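Local coordinates for VP4 protein (Tellina virus 1, PDB 3P06) that probably cleaves the viral polyprotein into its final products as a serine protease, and is captured here as an intramolecular acyl-enzyme complex, at residues A7-P13 with T118-T124; A26-G32 with A75-V81; A47-A51 with A67-I72; G57-N63 with Q97-W103; P148-G152 with K180-F185. All blocks are in the same frame, centred on the assembly; numbering follows the deposited sequence.

Contact 1: residues A7-P13 with T118-T124; sequences AVGVLLP and TPFLMVT. With SO4 (sulfate ion), chain B.
Leu11 CB packs against Met122 CG at 3.9 Å. The selenomethionine bends at its last torsion (chi3 88°), which brings its methyl against the Leu12-Pro13 peptide link, with Met122 CE 3.4 Å from Pro13 N. The Pro13 ring and the Met122 chain run past each other in opposite directions, while Pro13 CG meets Thr124 CB at 4.0 Å, those two side chains crossing at about a right angle. Val10 spreads its two branches over different partners: CG1 packs on Val123 CG2 at 3.8 Å, and CG2 touches the Pro119 ring, again with the side chains crosswise. Polar bonds flank this apolar row. Val123 N donates to Leu11 O at 2.9 Å. Further along, Thr118 turns OG1 back beside its own backbone N (chi1 -64°), where it accepts from Gly9 N at 3.1 Å and donates to a water that reaches Ala7 O. A second water joins Leu11 N to the carbonyls of Pro119 and Leu121. Thr118 and Pro119 also line the pocket that holds a urea molecule. Thr124 OG1 is hydrogen-bonded to Lys141 NZ, of a residue predicted to be catalytic, and lies near a sulfate ion. Helix 166-173 covers Pro119 and Val123, helix 104-111 packs against Val10 and Leu12, and strands 21-31 and 153-155 close around Leu11, Met122 and Pro13.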
# COMPACT_ATOMS: atom_id res chain seq x y z
N ALA A 7 -6.70 10.37 7.48
CA ALA A 7 -6.62 9.69 6.19
C ALA A 7 -7.21 8.35 6.38
O ALA A 7 -7.09 7.73 7.45
CB ALA A 7 -5.14 9.50 5.77
N VAL A 8 -7.78 7.87 5.30
CA VAL A 8 -8.32 6.53 5.28
C VAL A 8 -7.75 5.88 4.01
O VAL A 8 -7.63 6.53 2.99
CB VAL A 8 -9.87 6.61 5.33
CG1 VAL A 8 -10.53 5.30 4.90
CG2 VAL A 8 -10.32 6.99 6.78
N GLY A 9 -7.37 4.62 4.12
CA GLY A 9 -6.87 3.89 2.97
C GLY A 9 -6.50 2.48 3.36
O GLY A 9 -7.04 1.95 4.34
N VAL A 10 -5.59 1.86 2.61
CA VAL A 10 -5.24 0.48 2.89
C VAL A 10 -3.70 0.33 2.90
O VAL A 10 -3.01 0.79 1.96
CB VAL A 10 -5.92 -0.51 1.85
CG1 VAL A 10 -5.39 -1.94 2.03
CG2 VAL A 10 -7.47 -0.47 2.01
N LEU A 11 -3.20 -0.27 3.99
CA LEU A 11 -1.79 -0.40 4.20
C LEU A 11 -1.18 -1.48 3.26
O LEU A 11 -1.80 -2.47 2.98
CB LEU A 11 -1.54 -0.85 5.64
CG LEU A 11 -1.65 0.34 6.62
CD1 LEU A 11 -1.65 -0.23 8.00
CD2 LEU A 11 -0.50 1.30 6.41
N LEU A 12 0.05 -1.28 2.85
CA LEU A 12 0.73 -2.30 2.05
C LEU A 12 2.20 -2.36 2.51
O LEU A 12 2.83 -1.34 2.73
CB LEU A 12 0.64 -2.00 0.51
CG LEU A 12 1.28 -0.68 0.09
CD1 LEU A 12 2.48 -0.98 -0.82
CD2 LEU A 12 0.29 0.28 -0.69
N PRO A 13 2.74 -3.57 2.62
CA PRO A 13 4.14 -3.73 3.02
C PRO A 13 5.11 -3.48 1.86
O PRO A 13 4.78 -3.75 0.71
CB PRO A 13 4.20 -5.21 3.50
CG PRO A 13 3.23 -5.91 2.63
CD PRO A 13 2.06 -4.88 2.43
N THR A 118 -9.62 2.86 8.05
CA THR A 118 -8.60 1.96 7.44
C THR A 118 -8.74 0.61 8.14
O THR A 118 -8.87 0.58 9.38
CB THR A 118 -7.22 2.55 7.78
OG1 THR A 118 -7.11 3.83 7.14
CG2 THR A 118 -6.08 1.64 7.39
N PRO A 119 -8.76 -0.52 7.38
CA PRO A 119 -8.86 -1.84 7.99
C PRO A 119 -7.55 -2.21 8.72
O PRO A 119 -6.45 -1.76 8.34
CB PRO A 119 -9.04 -2.80 6.77
CG PRO A 119 -8.50 -2.11 5.64
CD PRO A 119 -8.76 -0.60 5.89
N PHE A 120 -7.66 -3.03 9.75
CA PHE A 120 -6.47 -3.46 10.46
C PHE A 120 -5.97 -4.69 9.73
O PHE A 120 -6.16 -5.81 10.21
CB PHE A 120 -6.83 -3.76 11.89
CG PHE A 120 -5.67 -4.12 12.75
CD1 PHE A 120 -4.66 -3.21 12.99
CD2 PHE A 120 -5.60 -5.39 13.36
CE1 PHE A 120 -3.55 -3.57 13.79
CE2 PHE A 120 -4.47 -5.74 14.17
CZ PHE A 120 -3.49 -4.81 14.39
N LEU A 121 -5.35 -4.47 8.57
CA LEU A 121 -4.95 -5.55 7.73
C LEU A 121 -4.09 -4.95 6.64
O LEU A 121 -4.45 -3.91 6.07
CB LEU A 121 -6.18 -6.18 7.09
CG LEU A 121 -5.94 -7.43 6.23
CD1 LEU A 121 -5.63 -8.61 7.07
CD2 LEU A 121 -7.12 -7.76 5.31
N MSE A 122 -2.98 -5.57 6.32
CA MSE A 122 -2.14 -5.04 5.25
C MSE A 122 -2.45 -5.87 4.03
O MSE A 122 -2.86 -7.05 4.14
CB MSE A 122 -0.66 -5.19 5.61
CG MSE A 122 -0.29 -4.38 6.87
SE MSE A 122 1.70 -4.50 7.05
CE MSE A 122 2.02 -2.94 5.93
N VAL A 123 -2.23 -5.29 2.86
CA VAL A 123 -2.57 -6.04 1.65
C VAL A 123 -1.42 -5.98 0.64
O VAL A 123 -0.85 -4.93 0.44
CB VAL A 123 -3.89 -5.46 1.06
CG1 VAL A 123 -4.17 -6.03 -0.33
CG2 VAL A 123 -5.11 -5.72 2.06
N THR A 124 -1.05 -7.08 -0.00
CA THR A 124 0.01 -7.01 -1.03
C THR A 124 -0.45 -7.77 -2.28
O THR A 124 -1.05 -8.85 -2.17
CB THR A 124 1.43 -7.58 -0.51
OG1 THR A 124 2.49 -7.28 -1.44
CG2 THR A 124 1.41 -9.07 -0.34
S SO4 B . 4.11 -9.62 -3.65
O1 SO4 B . 2.73 -9.29 -3.86
O2 SO4 B . 4.22 -10.26 -2.34
O3 SO4 B . 4.49 -10.55 -4.70
O4 SO4 B . 5.05 -8.53 -3.75
O HOH W 1 -5.65 5.49 8.29
O HOH W 2 -4.99 -1.41 5.84
O HOH W 3 3.38 -4.85 -1.09

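Contact 2: residues A26-G32 with A75-V81; sequences AFMAVKG and AITVLPV
Phe27 and Pro80 pack at the buried end of two neighbouring antiparallel strands in the mixed sheet that forms the core of this protease; the short strand axes lie at 147° to each other. The tight part is here. The Phe27 ring, with CG turned beside its own backbone N (chi1 -86°), lies against the proline, so that Pro80 CB sits over the ring face, 4.0 Å from the centroid in a CH-pi contact. Pro80 N rests above the same ring nearer its rim, and Val78 CG1 comes in obliquely, 3.8 Å from Phe27 CD2. Regular backbone bonds follow in the pairs Met28-Leu79 and Val30-Thr77, the straightest running from Val30 N to Thr77 O at 2.7 Å (170° at the hydrogen). One face of the pair carries Met28, Val30, Leu79 and Val81, with Val81 CG1 against Met28 CB at 3.9 Å. The other bears Ala29, Val78 and Ile76, where Ala29 CB meets Ile76 CG2 at 3.7 Å and helix 104-111 covers both. Toward the partly exposed end the side-chain packing thins: Lys31 leads its amine off to the carbonyls of Ala110 and Leu113, and Gly32 and Ala75 are joined by backbone, Gly32 N to Ala75 O. There Thr77 OG1, which also accepts a hydrogen bond from Leu34 N, donates in plane to a lone pair of Gly32 O at 2.7 Å.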
# COMPACT_ATOMS: atom_id res chain seq x y z
N ALA A 26 6.21 0.32 5.19
CA ALA A 26 4.83 0.31 4.76
C ALA A 26 4.54 1.55 3.97
O ALA A 26 5.12 2.58 4.23
CB ALA A 26 3.91 0.24 5.97
N PHE A 27 3.62 1.42 3.01
CA PHE A 27 3.04 2.59 2.38
C PHE A 27 1.57 2.40 2.65
O PHE A 27 1.15 1.31 3.09
CB PHE A 27 3.27 2.62 0.83
CG PHE A 27 4.59 3.24 0.39
CD1 PHE A 27 5.78 2.78 0.87
CD2 PHE A 27 4.60 4.34 -0.50
CE1 PHE A 27 7.03 3.35 0.48
CE2 PHE A 27 5.84 4.94 -0.91
CZ PHE A 27 7.05 4.43 -0.46
N MSE A 28 0.80 3.44 2.42
CA MSE A 28 -0.65 3.31 2.42
C MSE A 28 -1.14 3.82 1.08
O MSE A 28 -0.63 4.84 0.57
CB MSE A 28 -1.25 4.18 3.55
CG MSE A 28 -2.77 4.01 3.50
SE MSE A 28 -3.79 4.97 4.90
CE MSE A 28 -3.32 3.73 6.29
N ALA A 29 -2.07 3.11 0.48
CA ALA A 29 -2.78 3.65 -0.70
C ALA A 29 -3.92 4.51 -0.06
O ALA A 29 -4.90 3.96 0.45
CB ALA A 29 -3.43 2.49 -1.52
N VAL A 30 -3.78 5.83 -0.09
CA VAL A 30 -4.69 6.68 0.66
C VAL A 30 -5.75 7.20 -0.31
O VAL A 30 -5.46 7.54 -1.48
CB VAL A 30 -3.97 7.91 1.25
CG1 VAL A 30 -4.99 8.83 2.13
CG2 VAL A 30 -2.72 7.51 2.02
N LYS A 31 -6.97 7.32 0.17
CA LYS A 31 -8.01 7.87 -0.68
C LYS A 31 -7.85 9.37 -0.81
O LYS A 31 -7.68 10.06 0.20
CB LYS A 31 -9.38 7.59 -0.10
CG LYS A 31 -9.71 6.09 -0.07
CD LYS A 31 -11.07 5.95 0.68
CE LYS A 31 -12.17 6.46 -0.24
NZ LYS A 31 -12.81 5.25 -0.90
N GLY A 32 -7.94 9.88 -2.04
CA GLY A 32 -7.80 11.31 -2.30
C GLY A 32 -6.43 11.67 -2.90
O GLY A 32 -5.50 10.84 -3.01
N ALA A 75 -9.42 9.20 -6.67
CA ALA A 75 -7.98 9.55 -6.54
C ALA A 75 -7.37 8.68 -5.44
O ALA A 75 -8.03 8.45 -4.41
CB ALA A 75 -7.82 11.05 -6.23
N ILE A 76 -6.17 8.13 -5.67
CA ILE A 76 -5.48 7.34 -4.65
C ILE A 76 -4.07 7.93 -4.65
O ILE A 76 -3.53 8.22 -5.72
CB ILE A 76 -5.37 5.84 -5.01
CG1 ILE A 76 -6.74 5.12 -5.06
CG2 ILE A 76 -4.36 5.08 -4.02
CD1 ILE A 76 -7.37 4.82 -3.67
N THR A 77 -3.51 8.19 -3.47
CA THR A 77 -2.12 8.62 -3.37
C THR A 77 -1.45 7.54 -2.56
O THR A 77 -2.00 7.16 -1.54
CB THR A 77 -2.02 9.95 -2.62
OG1 THR A 77 -2.78 10.90 -3.37
CG2 THR A 77 -0.48 10.46 -2.50
N VAL A 78 -0.29 7.02 -3.03
CA VAL A 78 0.44 5.99 -2.31
C VAL A 78 1.54 6.72 -1.57
O VAL A 78 2.38 7.40 -2.21
CB VAL A 78 0.97 4.93 -3.33
CG1 VAL A 78 1.53 3.78 -2.64
CG2 VAL A 78 -0.27 4.38 -4.14
N LEU A 79 1.53 6.65 -0.23
CA LEU A 79 2.50 7.45 0.55
C LEU A 79 3.19 6.52 1.51
O LEU A 79 2.57 5.62 2.03
CB LEU A 79 1.75 8.56 1.36
CG LEU A 79 1.20 9.74 0.56
CD1 LEU A 79 0.35 10.65 1.48
CD2 LEU A 79 2.35 10.59 -0.05
N PRO A 80 4.46 6.75 1.76
CA PRO A 80 5.06 6.02 2.85
C PRO A 80 4.46 6.40 4.22
O PRO A 80 4.16 7.56 4.45
CB PRO A 80 6.50 6.50 2.85
CG PRO A 80 6.49 7.86 2.21
CD PRO A 80 5.32 7.81 1.20
N VAL A 81 4.40 5.46 5.17
CA VAL A 81 3.88 5.79 6.50
C VAL A 81 4.76 5.15 7.53
O VAL A 81 5.28 4.02 7.32
CB VAL A 81 2.41 5.33 6.69
CG1 VAL A 81 1.51 5.96 5.61
CG2 VAL A 81 2.26 3.82 6.65

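Contact 3: residues A47-A51 with A67-I72; sequences AQTVA and AEKLPI
Thr49 and Val50 supply the hydrogen bonds that join segment 47-51 to loop 67-72. Thr49 OG1 donates to Ile72 O at 2.8 Å, in the plane of that carbonyl (C=O...O 159°). The hydroxyl reaches there because it stands between its own backbone N and carbonyl carbon (chi1 71°), and the same oxygen accepts from Gly53 N and, weakly, from Ala51 N. One residue on, Val50 N donates to Glu68 O at 2.7 Å, again in the carbonyl plane. That carbonyl is used twice, since Thr49 CA approaches it at 3.3 Å in a CA-H...O contact. The acceptors are laid out by the fold: a type I beta turn from Ala67 to Leu70 leads out of the short helix 64-67, and an inverse gamma turn centred on Pro71 brings the chain round to Ile72, so the edge strand 45-48 ends against a string of carbonyl groups. The apolar side-chain contact is that of Ala47 CB with Ala67 CB, 3.8 Å apart on the buried side. Two other methyl groups pack on carbonyl oxygens: Thr49 CG2 lies 3.6 Å from Ala67 O, and Ala51 CB 3.6 Å from Ile72 O. Inward, Leu70 and Ile72 turn to Ile55 and to helix 104-111. On the outer side a water accepts from Gln48 N and sits beside the Glu68 carboxylate.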
# COMPACT_ATOMS: atom_id res chain seq x y z
N ALA A 47 -0.61 7.99 -12.60
CA ALA A 47 -1.25 7.04 -13.52
C ALA A 47 -2.74 7.41 -13.59
O ALA A 47 -3.42 7.47 -12.55
CB ALA A 47 -1.11 5.63 -12.99
N GLN A 48 -3.24 7.73 -14.78
CA GLN A 48 -4.69 7.90 -14.97
C GLN A 48 -5.23 6.54 -15.45
O GLN A 48 -4.62 5.92 -16.36
CB GLN A 48 -4.94 8.95 -16.05
CG GLN A 48 -4.36 10.28 -15.59
CD GLN A 48 -4.60 11.34 -16.59
OE1 GLN A 48 -4.20 11.23 -17.76
NE2 GLN A 48 -5.31 12.36 -16.17
N THR A 49 -6.33 6.07 -14.88
CA THR A 49 -6.77 4.72 -15.17
C THR A 49 -7.87 4.72 -16.16
O THR A 49 -8.60 5.73 -16.33
CB THR A 49 -7.30 3.98 -13.97
OG1 THR A 49 -8.55 4.58 -13.64
CG2 THR A 49 -6.32 4.07 -12.74
N VAL A 50 -8.08 3.56 -16.76
CA VAL A 50 -9.21 3.42 -17.70
C VAL A 50 -10.58 3.71 -17.09
O VAL A 50 -11.47 4.13 -17.83
CB VAL A 50 -9.22 2.07 -18.39
CG1 VAL A 50 -8.10 2.05 -19.51
CG2 VAL A 50 -9.16 0.88 -17.31
N ALA A 51 -10.76 3.54 -15.79
CA ALA A 51 -12.06 3.80 -15.12
C ALA A 51 -12.24 5.26 -14.68
O ALA A 51 -13.19 5.56 -13.94
CB ALA A 51 -12.24 2.84 -13.90
N ALA A 67 -0.73 -0.12 -14.11
CA ALA A 67 -1.44 0.82 -13.23
C ALA A 67 -2.67 1.45 -13.97
O ALA A 67 -3.74 1.61 -13.36
CB ALA A 67 -0.48 1.94 -12.69
N GLU A 68 -2.51 1.79 -15.26
CA GLU A 68 -3.61 2.45 -16.04
C GLU A 68 -4.79 1.49 -16.32
O GLU A 68 -5.88 1.95 -16.68
CB GLU A 68 -3.11 3.03 -17.36
CG GLU A 68 -2.32 4.29 -17.18
CD GLU A 68 -1.53 4.62 -18.43
OE1 GLU A 68 -1.36 3.77 -19.32
OE2 GLU A 68 -1.00 5.74 -18.49
N LYS A 69 -4.59 0.19 -16.13
CA LYS A 69 -5.68 -0.77 -16.36
C LYS A 69 -6.47 -1.09 -15.10
O LYS A 69 -7.40 -1.87 -15.15
CB LYS A 69 -5.14 -2.03 -16.99
CG LYS A 69 -4.75 -1.82 -18.47
CD LYS A 69 -4.30 -3.11 -19.12
CE LYS A 69 -2.78 -3.26 -19.06
NZ LYS A 69 -2.23 -3.96 -20.28
N LEU A 70 -6.09 -0.48 -13.96
CA LEU A 70 -6.77 -0.73 -12.69
C LEU A 70 -8.20 -0.15 -12.67
O LEU A 70 -8.43 0.93 -13.21
CB LEU A 70 -5.94 -0.20 -11.48
CG LEU A 70 -4.61 -0.88 -11.27
CD1 LEU A 70 -3.67 -0.09 -10.28
CD2 LEU A 70 -4.87 -2.31 -10.82
N PRO A 71 -9.13 -0.87 -12.02
CA PRO A 71 -10.55 -0.42 -11.88
C PRO A 71 -10.68 0.56 -10.71
O PRO A 71 -11.43 0.32 -9.79
CB PRO A 71 -11.32 -1.74 -11.62
CG PRO A 71 -10.27 -2.67 -11.04
CD PRO A 71 -8.87 -2.17 -11.37
N ILE A 72 -9.87 1.60 -10.70
CA ILE A 72 -9.90 2.61 -9.64
C ILE A 72 -10.60 3.82 -10.29
O ILE A 72 -10.18 4.29 -11.38
CB ILE A 72 -8.46 2.95 -9.17
CG1 ILE A 72 -7.85 1.76 -8.40
CG2 ILE A 72 -8.43 4.28 -8.39
CD1 ILE A 72 -6.40 1.91 -8.11
O HOH W 4 -1.41 7.58 -16.94

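Contact 4: residues G57-N63 with Q97-W103; sequences GLSEMVN and QLAFNSW
Ser59 OG is held by three groups, two of them on the segment 97-103. It donates to Leu98 O at 2.7 Å and accepts from Gln97 NE2 at 3.0 Å, the serine oxygen lying almost exactly in the plane of the glutamine amide. The third bond, from Met61 N, makes an ST turn and accompanies the type I beta turn from Ser59 to Val62. The selenomethionine at 61 then crosses Gln97 at about a right angle and bends so that its CE lies 3.7 Å from Phe100 CE1, while Met61 O accepts from Phe100 N. A second polar group is the amide of Asn101, which takes both backbone ends of one residue: OD1 accepts from Asn63 N at 2.8 Å on an in-plane lone pair, and ND2 donates to Asn63 O at 3.1 Å as well as to Glu104. The Trp103 indole meets the segment 57-63 on a face and at an edge. Leu58 CD2 sits over its six-membered ring, 4.0 Å from the centroid, and Val62 CG1 meets the ring edge in plane, 3.7 Å from Trp103 CZ2. Ser102, the predicted nucleophile, lies between Asn101 and Trp103 in the chain, and its OG is covalently linked to Ala194 C. With the C-terminal strand 192-193 lying parallel beside strand 98-99, this is the acyl-enzyme site of a protease that probably uses a serine-lysine dyad.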
# COMPACT_ATOMS: atom_id res chain seq x y z
N GLY A 57 1.95 9.33 -6.56
CA GLY A 57 2.97 8.85 -5.63
C GLY A 57 3.83 7.77 -6.34
O GLY A 57 4.70 7.20 -5.72
N LEU A 58 3.58 7.51 -7.62
CA LEU A 58 4.32 6.49 -8.39
C LEU A 58 5.62 7.00 -8.96
O LEU A 58 5.74 8.19 -9.16
CB LEU A 58 3.46 5.97 -9.56
CG LEU A 58 2.08 5.53 -9.10
CD1 LEU A 58 1.25 5.00 -10.30
CD2 LEU A 58 2.16 4.46 -7.94
N SER A 59 6.55 6.10 -9.29
CA SER A 59 7.79 6.51 -9.92
C SER A 59 7.91 5.82 -11.27
O SER A 59 7.04 5.01 -11.60
CB SER A 59 8.99 6.21 -9.03
OG SER A 59 9.43 4.90 -9.28
N GLU A 60 8.97 6.12 -12.04
CA GLU A 60 9.32 5.38 -13.29
C GLU A 60 9.51 3.85 -13.16
O GLU A 60 9.41 3.11 -14.17
CB GLU A 60 10.62 5.92 -13.93
CG GLU A 60 10.46 7.26 -14.67
CD GLU A 60 9.43 7.23 -15.83
OE1 GLU A 60 9.80 6.78 -16.94
OE2 GLU A 60 8.26 7.70 -15.62
N MSE A 61 9.82 3.40 -11.95
CA MSE A 61 10.00 1.99 -11.67
C MSE A 61 8.73 1.23 -11.43
O MSE A 61 8.74 0.08 -10.98
CB MSE A 61 10.97 1.80 -10.50
CG MSE A 61 12.40 2.07 -10.98
SE MSE A 61 13.65 2.00 -9.48
CE MSE A 61 13.93 0.03 -9.40
N VAL A 62 7.60 1.87 -11.64
CA VAL A 62 6.33 1.18 -11.54
C VAL A 62 5.88 0.90 -12.93
O VAL A 62 6.12 1.73 -13.78
CB VAL A 62 5.30 2.13 -10.85
CG1 VAL A 62 3.92 1.51 -10.90
CG2 VAL A 62 5.78 2.43 -9.38
N ASN A 63 5.23 -0.22 -13.20
CA ASN A 63 4.69 -0.47 -14.56
C ASN A 63 3.43 0.39 -14.71
O ASN A 63 2.35 0.01 -14.19
CB ASN A 63 4.31 -1.95 -14.72
CG ASN A 63 3.87 -2.30 -16.17
OD1 ASN A 63 3.41 -1.46 -16.96
ND2 ASN A 63 4.02 -3.56 -16.50
N GLN A 97 11.89 5.97 -2.91
CA GLN A 97 11.28 5.82 -4.24
C GLN A 97 10.43 4.57 -4.23
O GLN A 97 10.83 3.52 -3.65
CB GLN A 97 12.37 5.76 -5.31
CG GLN A 97 11.80 5.57 -6.71
CD GLN A 97 12.86 5.47 -7.83
OE1 GLN A 97 14.04 5.60 -7.59
NE2 GLN A 97 12.41 5.27 -9.04
N LEU A 98 9.21 4.67 -4.76
CA LEU A 98 8.33 3.54 -4.81
C LEU A 98 8.51 2.80 -6.13
O LEU A 98 8.49 3.41 -7.18
CB LEU A 98 6.88 4.02 -4.76
CG LEU A 98 5.84 2.91 -4.86
CD1 LEU A 98 5.80 2.01 -3.52
CD2 LEU A 98 4.52 3.56 -5.09
N ALA A 99 8.66 1.49 -6.06
CA ALA A 99 8.95 0.66 -7.24
C ALA A 99 8.02 -0.52 -7.31
O ALA A 99 7.57 -0.99 -6.28
CB ALA A 99 10.43 0.17 -7.22
N PHE A 100 7.73 -0.98 -8.54
CA PHE A 100 6.99 -2.21 -8.84
C PHE A 100 5.49 -2.06 -8.59
O PHE A 100 5.01 -0.94 -8.45
CB PHE A 100 7.62 -3.40 -8.12
CG PHE A 100 9.16 -3.35 -8.09
CD1 PHE A 100 9.90 -2.66 -9.07
CD2 PHE A 100 9.86 -3.99 -7.09
CE1 PHE A 100 11.34 -2.60 -9.03
CE2 PHE A 100 11.27 -3.96 -7.04
CZ PHE A 100 12.02 -3.26 -8.00
N ASN A 101 4.74 -3.14 -8.54
CA ASN A 101 3.31 -3.02 -8.71
C ASN A 101 2.53 -3.74 -7.61
O ASN A 101 1.30 -3.88 -7.69
CB ASN A 101 2.90 -3.51 -10.12
CG ASN A 101 3.16 -2.45 -11.19
OD1 ASN A 101 4.31 -2.24 -11.54
ND2 ASN A 101 2.09 -1.74 -11.68
N SER A 102 3.24 -4.19 -6.58
CA SER A 102 2.59 -4.87 -5.47
C SER A 102 1.69 -3.98 -4.53
O SER A 102 1.07 -4.50 -3.59
CB SER A 102 3.68 -5.56 -4.66
OG SER A 102 4.38 -4.53 -3.92
N TRP A 103 1.60 -2.68 -4.80
CA TRP A 103 0.72 -1.69 -4.11
C TRP A 103 -0.69 -1.73 -4.73
O TRP A 103 -1.63 -1.15 -4.19
CB TRP A 103 1.29 -0.26 -4.26
CG TRP A 103 1.58 0.09 -5.70
CD1 TRP A 103 2.76 -0.06 -6.38
CD2 TRP A 103 0.65 0.62 -6.64
NE1 TRP A 103 2.62 0.35 -7.67
CE2 TRP A 103 1.32 0.75 -7.86
CE3 TRP A 103 -0.73 0.99 -6.56
CZ2 TRP A 103 0.68 1.27 -9.04
CZ3 TRP A 103 -1.37 1.50 -7.73
CH2 TRP A 103 -0.68 1.59 -8.96

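Contact 5: residues P148-G152 with K180-F185; sequences PAGIG and KPMVTF
The C-terminal end of helix 138-149 closes in a Schellman motif, with Gly150 at positive phi, and it is this helix end that the segment 180-185 meets. Lys180 NZ donates to Ala149 O at 2.7 Å, coming in from above the carbonyl plane, 41° out of it. The lysine starts with CG between its backbone N and carbonyl carbon (chi1 60°) and is extended from there on, so its chain reaches the helix end and also lays CE 3.3 Å from Ala149 O. A water shares the same carbonyl, donating to Ala149 O at 3.2 Å and accepting from Thr184 N at 2.9 Å, which ties the helix end to the edge strand 183-184. The rest of the contact is largely apolar. Ala149 CB points at the strand and touches Phe185 CE1 at 3.7 Å, approaching that ring obliquely. Val183 CG1 lies 3.6 Å from Ala149 O and also comes near Ile151 CB, at 4.2 Å. Both Val183 and Ile151 continue inward to Phe120 and Leu11, so the contact adjoins the core, while Gly150 and Thr184 lie at the surface near bound glycerol. Ala149 O thus accepts from two donors, the lysine and, at longer range, the water, and a lysine amine on a carbonyl at a helix C-terminal end may be favoured by the partial negative charge there.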
# COMPACT_ATOMS: atom_id res chain seq x y z
N PRO A 148 6.31 -8.60 12.66
CA PRO A 148 6.83 -7.71 13.72
C PRO A 148 5.93 -6.50 14.09
O PRO A 148 6.01 -6.02 15.23
CB PRO A 148 8.24 -7.24 13.20
CG PRO A 148 8.28 -7.64 11.70
CD PRO A 148 7.21 -8.73 11.49
N ALA A 149 5.09 -6.01 13.16
CA ALA A 149 4.18 -4.90 13.47
C ALA A 149 2.93 -5.40 14.18
O ALA A 149 2.09 -4.59 14.66
CB ALA A 149 3.78 -4.11 12.15
N GLY A 150 2.74 -6.72 14.23
CA GLY A 150 1.54 -7.29 14.86
C GLY A 150 0.23 -7.11 14.08
O GLY A 150 -0.84 -6.89 14.67
N ILE A 151 0.28 -7.20 12.76
CA ILE A 151 -0.94 -6.99 11.98
C ILE A 151 -1.03 -8.10 10.92
O ILE A 151 -0.02 -8.60 10.48
CB ILE A 151 -0.95 -5.58 11.35
CG1 ILE A 151 -2.24 -5.27 10.58
CG2 ILE A 151 0.34 -5.37 10.39
CD1 ILE A 151 -2.36 -3.69 10.16
N GLY A 152 -2.23 -8.52 10.57
CA GLY A 152 -2.43 -9.51 9.48
C GLY A 152 -2.07 -9.01 8.07
O GLY A 152 -2.09 -7.80 7.76
N LYS A 180 -5.14 -3.23 18.18
CA LYS A 180 -4.42 -2.30 19.06
C LYS A 180 -4.54 -0.89 18.48
O LYS A 180 -5.06 -0.73 17.39
CB LYS A 180 -2.96 -2.72 19.28
CG LYS A 180 -2.18 -2.79 17.99
CD LYS A 180 -0.84 -3.44 18.25
CE LYS A 180 -0.19 -3.75 16.93
NZ LYS A 180 1.23 -4.06 17.20
N PRO A 181 -4.13 0.14 19.23
CA PRO A 181 -4.48 1.49 18.74
C PRO A 181 -3.72 1.97 17.50
O PRO A 181 -4.22 2.82 16.76
CB PRO A 181 -4.19 2.42 19.97
CG PRO A 181 -3.41 1.59 20.93
CD PRO A 181 -3.86 0.15 20.68
N MSE A 182 -2.54 1.42 17.27
CA MSE A 182 -1.61 2.00 16.28
C MSE A 182 -0.59 0.93 15.89
O MSE A 182 -0.30 0.05 16.70
CB MSE A 182 -0.87 3.16 16.94
CG MSE A 182 0.19 3.90 16.13
SE MSE A 182 1.40 4.91 17.40
CE MSE A 182 0.22 5.36 18.90
N VAL A 183 -0.11 1.00 14.64
CA VAL A 183 0.98 0.18 14.19
C VAL A 183 2.08 1.13 13.79
O VAL A 183 1.83 2.25 13.27
CB VAL A 183 0.62 -0.82 12.97
CG1 VAL A 183 -0.21 -2.01 13.50
CG2 VAL A 183 -0.16 -0.14 11.81
N THR A 184 3.31 0.72 14.04
CA THR A 184 4.39 1.57 13.56
C THR A 184 5.33 0.76 12.63
O THR A 184 5.38 -0.47 12.71
CB THR A 184 5.12 2.18 14.72
OG1 THR A 184 5.81 1.13 15.40
CG2 THR A 184 4.13 2.83 15.71
N PHE A 185 6.08 1.46 11.78
CA PHE A 185 6.96 0.81 10.80
C PHE A 185 8.27 1.56 10.75
O PHE A 185 8.29 2.74 11.13
CB PHE A 185 6.32 0.84 9.43
CG PHE A 185 4.97 0.24 9.39
CD1 PHE A 185 4.81 -1.17 9.30
CD2 PHE A 185 3.84 1.06 9.46
CE1 PHE A 185 3.51 -1.75 9.29
CE2 PHE A 185 2.53 0.49 9.40
CZ PHE A 185 2.38 -0.92 9.34
O HOH W 5 3.49 -1.81 15.44

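From the N terminus, segment 7-13, which leads into strand 9-18, opens the widest loop, closed when 118-124 returns to it in contact 1. Contact 2 is nested within it, joining strand 21-31, the neighbour of 9-18, to strand 75-81, and contact 3 is nested in turn within contact 2 at the outer edge of the same sheet. Contact 4 also lies inside contact 1 but crosses both 2 and 3, since 57-63 falls within their loops and 97-103 beyond them; Trp103 packs on Ala67 and Leu70 of contact 3. Contact 5 follows in series, touching contact 1 through Ile151 and Phe120, and lies across the chain's centre from contacts 3 and 4.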